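Local coordinates for protein putative hydrolase (Acinetobacter sp. NBRC 100985, PDB 4XUK) that probably hydrolyses organophosphate triesters, and perhaps lactones, at a two-zinc active site of the metallo-beta-lactamase superfamily, at residues A77-S82 with H113-S118; G121-P126 with A169-K174; F139-K144 with K163-I168; D21-M26 with G53-I58. The protein carries 2 engineered substitutions. All blocks are in the same frame, centred on the assembly; numbering follows the deposited sequence.

Contact 1: A77-S82 with H113-S118; sequences ASCFGS and HVCGIS. With ZN (zinc ion), chain C.
Cys79 and Cys115 meet through a disulfide, SG to SG 2.0 Å, which ties the loop to the 3-10 turn that follows the zinc-binding helix. Each sulfur is anti to its own carbonyl carbon (chi1 -74° and -80°), and both CB atoms point at the other segment; chi3 is -86°, close to the relaxed right-angle value and left-handed in sense. Beside this bridge Ala77 sends its methyl onto the carbonyls of the 3-10 turn and of the residue after it: its CB lies 3.5 Å from Cys115 O and 3.6 Å from Ser118 O. A short side chain suits this place, since the two backbones come close, with Ala77 N 3.9 Å from Gly116 N, and glycine at 116 adds no bulk of its own. The helical segment carries the end of the HxHxDH signature of the metallo-beta-lactamase superfamily. Two residues before the disulfide, His113 binds zinc through NE2 at 2.0 Å, a site completed by Asp112, Asp218 and His265. The other imidazole nitrogen, ND1, is hydrogen-bonded to Asp73, which fixes the ring's rotation. On the loop side, the carbonyl of Cys79 takes a hydrogen bond from Lys163.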
loop_
_atom_site.group_PDB
_atom_site.type_symbol
_atom_site.label_atom_id
_atom_site.label_comp_id
_atom_site.label_asym_id
_atom_site.label_seq_id
_atom_site.Cartn_x
_atom_site.Cartn_y
_atom_site.Cartn_z
ATOM N N ALA A 77 8.656 17.386 -12.620
ATOM C CA ALA A 77 8.789 17.446 -14.078
ATOM C C ALA A 77 10.156 16.879 -14.475
ATOM O O ALA A 77 10.500 15.781 -14.059
ATOM C CB ALA A 77 8.611 18.863 -14.583
ATOM N N SER A 78 10.937 17.647 -15.210
ATOM C CA SER A 78 12.284 17.301 -15.649
ATOM C C SER A 78 13.424 17.917 -14.824
ATOM O O SER A 78 14.518 17.859 -15.223
ATOM C CB SER A 78 12.526 17.758 -17.077
ATOM O OG SER A 78 11.576 17.339 -17.968
ATOM N N CYS A 79 13.125 18.529 -13.694
ATOM C CA CYS A 79 14.104 19.293 -12.932
ATOM C C CYS A 79 15.132 18.409 -12.219
ATOM O O CYS A 79 16.193 18.903 -11.811
ATOM C CB CYS A 79 13.398 20.189 -11.910
ATOM S SG CYS A 79 12.572 21.650 -12.625
ATOM N N PHE A 80 14.825 17.119 -12.063
ATOM C CA PHE A 80 15.709 16.210 -11.315
ATOM C C PHE A 80 16.035 14.968 -12.113
ATOM O O PHE A 80 16.418 13.944 -11.550
ATOM C CB PHE A 80 15.081 15.793 -9.981
ATOM C CG PHE A 80 15.283 16.785 -8.875
ATOM C CD1 PHE A 80 16.419 17.584 -8.840
ATOM C CD2 PHE A 80 14.345 16.916 -7.864
ATOM C CE1 PHE A 80 16.616 18.501 -7.814
ATOM C CE2 PHE A 80 14.540 17.828 -6.830
ATOM C CZ PHE A 80 15.674 18.621 -6.807
ATOM N N GLY A 81 15.884 15.037 -13.425
ATOM C CA GLY A 81 16.217 13.882 -14.230
ATOM C C GLY A 81 15.076 12.936 -14.558
ATOM O O GLY A 81 13.997 12.968 -13.951
ATOM N N SER A 82 15.371 12.061 -15.510
ATOM C CA SER A 82 14.407 11.248 -16.236
ATOM C C SER A 82 13.484 10.353 -15.401
ATOM O O SER A 82 12.390 9.996 -15.860
ATOM C CB SER A 82 15.178 10.393 -17.254
ATOM O OG SER A 82 14.335 9.920 -18.287
ATOM N N HIS A 113 8.450 19.661 -5.937
ATOM C CA HIS A 113 7.088 20.050 -5.605
ATOM C C HIS A 113 6.529 21.089 -6.560
ATOM O O HIS A 113 5.332 21.057 -6.886
ATOM C CB HIS A 113 7.037 20.538 -4.160
ATOM C CG HIS A 113 7.525 19.510 -3.195
ATOM N ND1 HIS A 113 6.673 18.750 -2.431
ATOM C CD2 HIS A 113 8.775 19.059 -2.932
ATOM C CE1 HIS A 113 7.379 17.890 -1.718
ATOM N NE2 HIS A 113 8.658 18.069 -1.994
ATOM N N VAL A 114 7.389 22.002 -7.015
ATOM C CA VAL A 114 6.949 23.100 -7.875
ATOM C C VAL A 114 7.160 22.867 -9.382
ATOM O O VAL A 114 6.338 23.310 -10.188
ATOM C CB VAL A 114 7.584 24.447 -7.449
ATOM C CG1 VAL A 114 9.093 24.419 -7.631
ATOM C CG2 VAL A 114 6.983 25.595 -8.257
ATOM N N CYS A 115 8.238 22.181 -9.772
ATOM C CA CYS A 115 8.580 22.098 -11.205
ATOM C C CYS A 115 7.474 21.471 -12.059
ATOM O O CYS A 115 7.279 21.848 -13.222
ATOM C CB CYS A 115 9.904 21.358 -11.424
ATOM S SG CYS A 115 11.372 22.378 -11.136
ATOM N N GLY A 116 6.725 20.540 -11.474
ATOM C CA GLY A 116 5.624 19.899 -12.182
ATOM C C GLY A 116 4.500 20.806 -12.654
ATOM O O GLY A 116 3.614 20.343 -13.381
ATOM N N ILE A 117 4.500 22.080 -12.259
ATOM C CA ILE A 117 3.465 22.981 -12.768
ATOM C C ILE A 117 3.690 23.366 -14.231
ATOM O O ILE A 117 2.770 23.854 -14.898
ATOM C CB ILE A 117 3.264 24.265 -11.897
ATOM C CG1 ILE A 117 4.490 25.197 -11.955
ATOM C CG2 ILE A 117 2.929 23.881 -10.452
ATOM C CD1 ILE A 117 4.352 26.463 -11.082
ATOM N N SER A 118 4.900 23.125 -14.730
ATOM C CA SER A 118 5.254 23.486 -16.097
ATOM C C SER A 118 6.070 22.374 -16.745
ATOM O O SER A 118 6.612 21.511 -16.055
ATOM C CB SER A 118 6.075 24.786 -16.105
ATOM O OG SER A 118 5.334 25.864 -15.559
HETATM ZN ZN ZN C . 10.305 17.082 -1.370
#

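Contact 2: G121-P126 with A169-K174; sequences GVANFP and APYQAK
A helix end packs here against a short strand at the periphery of the fold, partly buried, with Tyr171 and Pro170 of helix 151-173 lying on Ala123 and Phe125. With CG anti to the carbonyl carbon (chi1 -66°), the tyrosine ring leaves the helix toward 121-126 and brings its hydroxyl to the turn after strand 122-123. There Phe125 N donates to Tyr171 OH at 3.0 Å, bent to 146° at the hydrogen. The same oxygen sits near the plane of the Phe125 ring, at its edge. Ala123 CB meets the phenol end obliquely, 3.5 Å from Tyr171 CZ; a methyl is small enough to let the ring come this close. One residue earlier in the helix, Pro170 turns its ring to the strand, with CG 3.4 Å from Gly121 O and CB 4.2 Å from Ala123 CB. Proline suits a kinked helix, having no N-H to give to the preceding turn. Phe125 carries its ring away to Leu88 and Leu91. The buried Tyr171 hydroxyl gives its proton to Ile117 O and accepts one from Phe125 N, satisfied in both roles and joining the helix to the loop after strand 122-123 and to the turn after the zinc-binding helix.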
loop_
_atom_site.group_PDB
_atom_site.type_symbol
_atom_site.label_atom_id
_atom_site.label_comp_id
_atom_site.label_asym_id
_atom_site.label_seq_id
_atom_site.Cartn_x
_atom_site.Cartn_y
_atom_site.Cartn_z
ATOM N N GLY A 121 8.983 24.726 -20.285
ATOM C CA GLY A 121 8.776 26.162 -20.108
ATOM C C GLY A 121 7.359 26.696 -20.344
ATOM O O GLY A 121 7.146 27.920 -20.373
ATOM N N VAL A 122 6.386 25.805 -20.515
ATOM C CA VAL A 122 4.985 26.247 -20.603
ATOM C C VAL A 122 4.101 25.560 -19.557
ATOM O O VAL A 122 4.388 24.436 -19.125
ATOM C CB VAL A 122 4.431 26.176 -22.059
ATOM C CG1 VAL A 122 5.447 25.556 -22.966
ATOM C CG2 VAL A 122 3.086 25.460 -22.151
ATOM N N ALA A 123 3.067 26.273 -19.108
ATOM C CA ALA A 123 2.227 25.797 -18.014
ATOM C C ALA A 123 1.619 24.450 -18.355
ATOM O O ALA A 123 1.197 24.222 -19.498
ATOM C CB ALA A 123 1.123 26.815 -17.688
ATOM N N ASN A 124 1.609 23.545 -17.383
ATOM C CA ASN A 124 0.861 22.314 -17.552
ATOM C C ASN A 124 -0.601 22.521 -17.201
ATOM O O ASN A 124 -1.442 21.758 -17.644
ATOM C CB ASN A 124 1.424 21.188 -16.682
ATOM C CG ASN A 124 2.649 20.532 -17.284
ATOM O OD1 ASN A 124 2.804 20.466 -18.500
ATOM N ND2 ASN A 124 3.518 20.020 -16.425
ATOM N N PHE A 125 -0.901 23.537 -16.394
ATOM C CA PHE A 125 -2.262 23.713 -15.905
ATOM C C PHE A 125 -2.812 25.101 -16.264
ATOM O O PHE A 125 -2.784 26.026 -15.449
ATOM C CB PHE A 125 -2.302 23.427 -14.402
ATOM C CG PHE A 125 -1.741 22.069 -14.049
ATOM C CD1 PHE A 125 -2.522 20.931 -14.181
ATOM C CD2 PHE A 125 -0.425 21.926 -13.636
ATOM C CE1 PHE A 125 -2.015 19.670 -13.886
ATOM C CE2 PHE A 125 0.094 20.668 -13.342
ATOM C CZ PHE A 125 -0.707 19.538 -13.466
ATOM N N PRO A 126 -3.335 25.232 -17.493
ATOM C CA PRO A 126 -3.615 26.540 -18.099
ATOM C C PRO A 126 -4.714 27.346 -17.400
ATOM O O PRO A 126 -4.745 28.560 -17.575
ATOM C CB PRO A 126 -4.025 26.184 -19.537
ATOM C CG PRO A 126 -4.505 24.791 -19.471
ATOM C CD PRO A 126 -3.723 24.112 -18.373
ATOM N N ALA A 169 7.409 31.183 -13.958
ATOM C CA ALA A 169 7.354 32.230 -14.978
ATOM C C ALA A 169 6.079 32.242 -15.836
ATOM O O ALA A 169 5.481 33.307 -16.023
ATOM C CB ALA A 169 8.619 32.190 -15.859
ATOM N N PRO A 170 5.653 31.069 -16.359
ATOM C CA PRO A 170 4.424 31.051 -17.161
ATOM C C PRO A 170 3.195 31.450 -16.351
ATOM O O PRO A 170 2.235 31.960 -16.932
ATOM C CB PRO A 170 4.301 29.581 -17.582
ATOM C CG PRO A 170 5.669 29.036 -17.506
ATOM C CD PRO A 170 6.305 29.744 -16.346
ATOM N N TYR A 171 3.205 31.216 -15.041
ATOM C CA TYR A 171 2.047 31.577 -14.231
ATOM C C TYR A 171 2.091 33.049 -13.824
ATOM O O TYR A 171 1.061 33.726 -13.835
ATOM C CB TYR A 171 1.910 30.657 -13.013
ATOM C CG TYR A 171 1.585 29.236 -13.401
ATOM C CD1 TYR A 171 2.589 28.359 -13.813
ATOM C CD2 TYR A 171 0.275 28.776 -13.390
ATOM C CE1 TYR A 171 2.291 27.046 -14.194
ATOM C CE2 TYR A 171 -0.032 27.464 -13.755
ATOM C CZ TYR A 171 0.980 26.610 -14.160
ATOM O OH TYR A 171 0.676 25.311 -14.535
ATOM N N GLN A 172 3.278 33.542 -13.474
ATOM C CA GLN A 172 3.467 34.978 -13.246
ATOM C C GLN A 172 3.034 35.802 -14.458
ATOM O O GLN A 172 2.360 36.829 -14.319
ATOM C CB GLN A 172 4.926 35.275 -12.901
ATOM C CG GLN A 172 5.347 34.834 -11.488
ATOM C CD GLN A 172 6.835 35.024 -11.270
ATOM O OE1 GLN A 172 7.648 34.675 -12.132
ATOM N NE2 GLN A 172 7.200 35.608 -10.134
ATOM N N ALA A 173 3.410 35.343 -15.649
ATOM C CA ALA A 173 3.016 36.016 -16.890
ATOM C C ALA A 173 1.494 36.167 -17.044
ATOM O O ALA A 173 1.024 37.122 -17.669
ATOM C CB ALA A 173 3.593 35.293 -18.080
ATOM N N LYS A 174 0.731 35.229 -16.484
ATOM C CA LYS A 174 -0.729 35.285 -16.554
ATOM C C LYS A 174 -1.352 35.859 -15.289
ATOM O O LYS A 174 -2.580 35.830 -15.140
ATOM C CB LYS A 174 -1.307 33.886 -16.794
ATOM C CG LYS A 174 -1.005 33.309 -18.176
ATOM C CD LYS A 174 -2.264 33.236 -19.019
ATOM C CE LYS A 174 -2.029 32.440 -20.297
ATOM N NZ LYS A 174 -3.317 32.010 -20.921
#

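Contact 3: F139-K144 with K163-I168; sequences FWLDPK and KIKQAI
The last turn of helix 134-141 lies beside helix 151-173 with the backbones well apart, Trp140 CA and Ile164 CA being 8.0 Å from each other, as are Leu141 CA and Lys165 CA, so side chains alone fill the gap. Trp140 and Ile164 cross at about a right angle. The isoleucine's CG1 is anti to its carbonyl carbon (chi1 -69°), which carries CD1 up to the indole: this methyl stands 3.3 Å above the indole plane, nearer the edge of the ring system than its middle, and 3.5 Å from Trp140 CD2. On the other side Phe139 CE2 lies over the centre, 3.5 Å above the plane of the Trp140 indole, which is sandwiched and restricted in its tilt. Its NE1 is hydrogen-bonded to Glu136, which settles the one polar atom of a buried side chain. Leu141 spreads its branches: CD1 meets Ile168 CD1 tip to tip at 3.9 Å, while CD2 rests 4.0 Å from Lys165 CG. Lysine suits this exposed border because its extended chain runs past Leu141 in the opposite direction as plain hydrocarbon. After the helix, Asp142 OD1 accepts from Lys144 N at 2.8 Å in an Asx turn, the N-H approaching well out of the carboxylate plane. Such apolar packing belongs to one of the two outer helical layers of the metallo-beta-lactamase alpha-beta-beta-alpha sandwich.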
loop_
_atom_site.group_PDB
_atom_site.type_symbol
_atom_site.label_atom_id
_atom_site.label_comp_id
_atom_site.label_asym_id
_atom_site.label_seq_id
_atom_site.Cartn_x
_atom_site.Cartn_y
_atom_site.Cartn_z
ATOM N N PHE A 139 12.005 33.868 0.503
ATOM C CA PHE A 139 13.311 33.232 0.638
ATOM C C PHE A 139 13.927 32.852 -0.703
ATOM O O PHE A 139 15.125 33.046 -0.916
ATOM C CB PHE A 139 13.208 31.990 1.528
ATOM C CG PHE A 139 14.451 31.142 1.535
ATOM C CD1 PHE A 139 15.569 31.528 2.274
ATOM C CD2 PHE A 139 14.499 29.954 0.825
ATOM C CE1 PHE A 139 16.711 30.741 2.295
ATOM C CE2 PHE A 139 15.643 29.160 0.838
ATOM C CZ PHE A 139 16.752 29.556 1.577
ATOM N N TRP A 140 13.117 32.300 -1.604
ATOM C CA TRP A 140 13.638 31.796 -2.875
ATOM C C TRP A 140 13.770 32.835 -3.993
ATOM O O TRP A 140 14.491 32.597 -4.968
ATOM C CB TRP A 140 12.767 30.652 -3.386
ATOM C CG TRP A 140 12.848 29.419 -2.545
ATOM C CD1 TRP A 140 11.892 28.934 -1.701
ATOM C CD2 TRP A 140 13.950 28.507 -2.475
ATOM N NE1 TRP A 140 12.336 27.776 -1.105
ATOM C CE2 TRP A 140 13.598 27.496 -1.565
ATOM C CE3 TRP A 140 15.204 28.453 -3.088
ATOM C CZ2 TRP A 140 14.454 26.437 -1.261
ATOM C CZ3 TRP A 140 16.056 27.408 -2.777
ATOM C CH2 TRP A 140 15.679 26.418 -1.874
ATOM N N LEU A 141 13.068 33.961 -3.880
ATOM C CA LEU A 141 12.992 34.910 -4.994
ATOM C C LEU A 141 13.648 36.269 -4.704
ATOM O O LEU A 141 13.550 37.199 -5.510
ATOM C CB LEU A 141 11.533 35.072 -5.448
ATOM C CG LEU A 141 10.864 33.773 -5.924
ATOM C CD1 LEU A 141 9.377 33.940 -6.264
ATOM C CD2 LEU A 141 11.600 33.205 -7.110
ATOM N N ASP A 142 14.333 36.372 -3.568
ATOM C CA ASP A 142 15.109 37.576 -3.234
ATOM C C ASP A 142 16.554 37.424 -3.697
ATOM O O ASP A 142 17.257 36.514 -3.252
ATOM C CB ASP A 142 15.050 37.828 -1.724
ATOM C CG ASP A 142 15.916 39.014 -1.271
ATOM O OD1 ASP A 142 16.386 39.811 -2.114
ATOM O OD2 ASP A 142 16.110 39.144 -0.041
ATOM N N PRO A 143 16.957 38.307 -4.580
ATOM C CA PRO A 143 18.317 38.364 -5.115
ATOM C C PRO A 143 19.391 38.649 -4.083
ATOM O O PRO A 143 20.525 38.527 -4.403
ATOM C CB PRO A 143 18.245 39.512 -6.093
ATOM C CG PRO A 143 17.126 40.321 -5.621
ATOM C CD PRO A 143 16.122 39.364 -5.131
ATOM N N LYS A 144 18.988 38.924 -2.864
ATOM C CA LYS A 144 19.887 39.262 -1.795
ATOM C C LYS A 144 20.121 38.132 -0.867
ATOM O O LYS A 144 20.971 38.168 -0.054
ATOM C CB LYS A 144 19.324 40.419 -1.004
ATOM C CG LYS A 144 19.875 41.761 -1.423
ATOM C CD LYS A 144 18.798 42.636 -1.977
ATOM C CE LYS A 144 18.252 43.576 -0.933
ATOM N NZ LYS A 144 18.038 42.910 0.357
ATOM N N LYS A 163 15.531 26.807 -11.334
ATOM C CA LYS A 163 14.461 25.854 -11.638
ATOM C C LYS A 163 13.108 26.399 -11.188
ATOM O O LYS A 163 12.089 26.218 -11.876
ATOM C CB LYS A 163 14.722 24.523 -10.932
ATOM C CG LYS A 163 16.041 23.839 -11.292
ATOM C CD LYS A 163 16.278 22.667 -10.326
ATOM C CE LYS A 163 17.662 22.027 -10.468
ATOM N NZ LYS A 163 17.796 21.235 -11.712
ATOM N N ILE A 164 13.093 27.047 -10.025
ATOM C CA ILE A 164 11.862 27.621 -9.486
ATOM C C ILE A 164 11.335 28.699 -10.427
ATOM O O ILE A 164 10.153 28.717 -10.765
ATOM C CB ILE A 164 12.092 28.236 -8.085
ATOM C CG1 ILE A 164 12.376 27.141 -7.049
ATOM C CG2 ILE A 164 10.887 29.068 -7.658
ATOM C CD1 ILE A 164 12.894 27.661 -5.707
ATOM N N LYS A 165 12.226 29.596 -10.838
ATOM C CA LYS A 165 11.854 30.695 -11.706
ATOM C C LYS A 165 11.308 30.203 -13.037
ATOM O O LYS A 165 10.296 30.724 -13.506
ATOM C CB LYS A 165 13.030 31.667 -11.886
ATOM C CG LYS A 165 13.218 32.582 -10.687
ATOM C CD LYS A 165 14.497 33.412 -10.790
ATOM C CE LYS A 165 14.537 34.465 -9.690
ATOM N NZ LYS A 165 15.720 35.347 -9.852
ATOM N N GLN A 166 11.935 29.211 -13.631
ATOM C CA GLN A 166 11.437 28.684 -14.868
ATOM C C GLN A 166 10.046 28.047 -14.763
ATOM O O GLN A 166 9.273 28.182 -15.619
ATOM C CB GLN A 166 12.438 27.753 -15.549
ATOM C CG GLN A 166 12.759 26.497 -14.785
ATOM C CD GLN A 166 11.830 25.325 -15.053
ATOM O OE1 GLN A 166 11.469 24.555 -14.175
ATOM N NE2 GLN A 166 11.470 25.204 -16.272
ATOM N N ALA A 167 9.752 27.405 -13.671
ATOM C CA ALA A 167 8.461 26.756 -13.519
ATOM C C ALA A 167 7.356 27.784 -13.342
ATOM O O ALA A 167 6.272 27.637 -13.906
ATOM C CB ALA A 167 8.490 25.811 -12.343
ATOM N N ILE A 168 7.625 28.814 -12.550
ATOM C CA ILE A 168 6.572 29.759 -12.168
ATOM C C ILE A 168 6.394 30.924 -13.138
ATOM O O ILE A 168 5.357 31.586 -13.126
ATOM C CB ILE A 168 6.782 30.310 -10.747
ATOM C CG1 ILE A 168 7.982 31.257 -10.694
ATOM C CG2 ILE A 168 6.942 29.169 -9.743
ATOM C CD1 ILE A 168 8.140 31.917 -9.344
#

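Contact 4: D21-M26 with G53-I58; sequences DGTNFM and GVQTSI
Asn24 and Thr56 form the middle hydrogen-bonded pair of an antiparallel ladder, Asn24 N to Thr56 O and Thr56 N to Asn24 O each 2.8 Å. Met26 and Val54 pair likewise, Val54 N meeting Met26 O at 2.7 Å and 178°. At Gly22 and Ile58 the pattern shifts: Ile58 N donates to Gly22 O, while Ile58 O accepts from Asp21 N. Between these are the non-hydrogen-bonded pairs, whose side chains share one face: Thr23 CG2 presses on Gln55 CG at 3.4 Å, and the Phe25 ring lies alongside the Gln55 chain, ring and amide planes 40° apart. On the other face Ile58 CD1 lies 3.6 Å from Asn24 ND2, while the amide oxygen OD1 is hydrogen-bonded to His83, and Met26 packs CG on Val54 CB at 4.0 Å. Backbone angles at Gly22 and Gly53 call for glycine. A water joins Thr23 OG1 and Ser57 OG, which are also hydrogen-bonded to Asp291 and His288, respectively, of the second subunit. Ser57 O is hydrogen-bonded to ND1 of His265, consistent with a second-shell role in orienting this zinc ligand. This antiparallel pairing of strands 14-26 and 54-64 belongs to the mixed N-terminal sheet of the metallo-beta-lactamase sandwich.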
loop_
_atom_site.group_PDB
_atom_site.type_symbol
_atom_site.label_atom_id
_atom_site.label_comp_id
_atom_site.label_asym_id
_atom_site.label_seq_id
_atom_site.Cartn_x
_atom_site.Cartn_y
_atom_site.Cartn_z
ATOM N N ASP A 21 4.929 10.671 -8.744
ATOM C CA ASP A 21 5.863 11.342 -9.633
ATOM C C ASP A 21 7.030 10.433 -9.977
ATOM O O ASP A 21 7.595 10.517 -11.063
ATOM C CB ASP A 21 6.407 12.638 -9.010
ATOM C CG ASP A 21 6.937 13.594 -10.060
ATOM O OD1 ASP A 21 6.187 13.906 -11.021
ATOM O OD2 ASP A 21 8.099 14.027 -9.950
ATOM N N GLY A 22 7.387 9.554 -9.053
ATOM C CA GLY A 22 8.550 8.704 -9.243
ATOM C C GLY A 22 9.083 8.271 -7.898
ATOM O O GLY A 22 8.498 8.612 -6.858
ATOM N N THR A 23 10.197 7.544 -7.918
ATOM C CA THR A 23 10.773 6.973 -6.710
ATOM C C THR A 23 12.267 7.271 -6.649
ATOM O O THR A 23 12.997 6.996 -7.606
ATOM C CB THR A 23 10.572 5.455 -6.688
ATOM O OG1 THR A 23 9.184 5.152 -6.869
ATOM C CG2 THR A 23 11.030 4.883 -5.366
ATOM N N ASN A 24 12.724 7.825 -5.549
ATOM C CA ASN A 24 14.141 7.955 -5.328
ATOM C C ASN A 24 14.738 6.908 -4.424
ATOM O O ASN A 24 14.051 6.316 -3.666
ATOM C CB ASN A 24 14.510 9.293 -4.772
ATOM C CG ASN A 24 14.313 10.403 -5.752
ATOM O OD1 ASN A 24 14.279 10.236 -6.930
ATOM N ND2 ASN A 24 14.165 11.543 -5.228
ATOM N N PHE A 25 16.052 6.752 -4.496
ATOM C CA PHE A 25 16.761 5.879 -3.562
ATOM C C PHE A 25 17.906 6.658 -2.924
ATOM O O PHE A 25 19.003 6.726 -3.475
ATOM C CB PHE A 25 17.270 4.623 -4.276
ATOM C CG PHE A 25 16.168 3.742 -4.797
ATOM C CD1 PHE A 25 15.609 3.976 -6.043
ATOM C CD2 PHE A 25 15.686 2.689 -4.033
ATOM C CE1 PHE A 25 14.584 3.180 -6.517
ATOM C CE2 PHE A 25 14.663 1.883 -4.506
ATOM C CZ PHE A 25 14.111 2.136 -5.754
ATOM N N MET A 26 17.642 7.264 -1.773
ATOM C CA MET A 26 18.606 8.183 -1.175
ATOM C C MET A 26 19.597 7.503 -0.234
ATOM O O MET A 26 19.351 6.405 0.269
ATOM C CB MET A 26 17.890 9.345 -0.479
ATOM C CG MET A 26 16.976 8.951 0.654
ATOM S SD MET A 26 16.019 10.355 1.310
ATOM C CE MET A 26 15.002 9.478 2.506
ATOM N N GLY A 53 19.705 2.017 -1.866
ATOM C CA GLY A 53 19.430 3.226 -1.105
ATOM C C GLY A 53 18.089 3.155 -0.395
ATOM O O GLY A 53 17.403 2.133 -0.444
ATOM N N VAL A 54 17.710 4.240 0.271
ATOM C CA VAL A 54 16.449 4.270 1.004
ATOM C C VAL A 54 15.327 4.686 0.051
ATOM O O VAL A 54 15.269 5.840 -0.389
ATOM C CB VAL A 54 16.537 5.233 2.194
ATOM C CG1 VAL A 54 15.243 5.239 2.965
ATOM C CG2 VAL A 54 17.716 4.840 3.111
ATOM N N GLN A 55 14.456 3.742 -0.290
ATOM C CA GLN A 55 13.391 4.004 -1.259
ATOM C C GLN A 55 12.468 5.093 -0.734
ATOM O O GLN A 55 12.014 5.017 0.411
ATOM C CB GLN A 55 12.595 2.724 -1.526
ATOM C CG GLN A 55 11.586 2.852 -2.670
ATOM C CD GLN A 55 10.862 1.548 -2.963
ATOM O OE1 GLN A 55 11.308 0.469 -2.570
ATOM N NE2 GLN A 55 9.738 1.644 -3.654
ATOM N N THR A 56 12.204 6.107 -1.561
ATOM C CA THR A 56 11.415 7.250 -1.130
ATOM C C THR A 56 10.520 7.705 -2.269
ATOM O O THR A 56 11.010 8.101 -3.329
ATOM C CB THR A 56 12.332 8.404 -0.705
ATOM O OG1 THR A 56 13.211 7.933 0.325
ATOM C CG2 THR A 56 11.517 9.593 -0.188
ATOM N N SER A 57 9.209 7.619 -2.058
ATOM C CA SER A 57 8.255 8.074 -3.063
ATOM C C SER A 57 8.276 9.598 -3.164
ATOM O O SER A 57 8.654 10.299 -2.214
ATOM C CB SER A 57 6.843 7.604 -2.722
ATOM O OG SER A 57 6.741 6.195 -2.704
ATOM N N ILE A 58 7.871 10.094 -4.328
ATOM C CA ILE A 58 7.575 11.497 -4.501
ATOM C C ILE A 58 6.148 11.526 -5.032
ATOM O O ILE A 58 5.884 11.031 -6.128
ATOM C CB ILE A 58 8.526 12.192 -5.506
ATOM C CG1 ILE A 58 9.983 12.092 -5.056
ATOM C CG2 ILE A 58 8.149 13.677 -5.642
ATOM C CD1 ILE A 58 10.673 10.804 -5.482
HETATM O O HOH W 1 7.450 4.729 -4.760
#

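How the contacts relate
Contacts 1, 3 and 4 are largely buried, whereas contact 2 is partly open at the periphery. Contacts 2 and 3 share helix 151-173, contact 3 nested within the chain loop that contact 2 closes. That helix also meets contact 1: Ala167, Tyr171 and Lys163 are hydrogen-bonded to Ser118, Ile117 and Cys79 respectively. Contact 4 stands apart, touching none of the others, in the sheet and at the subunit interface. The chemistry follows place: a covalent bridge beside a metal ligand in contact 1, a hydroxyl and small apolar groups in contact 2, hydrocarbon between helices in contact 3, and a backbone ladder in contact 4.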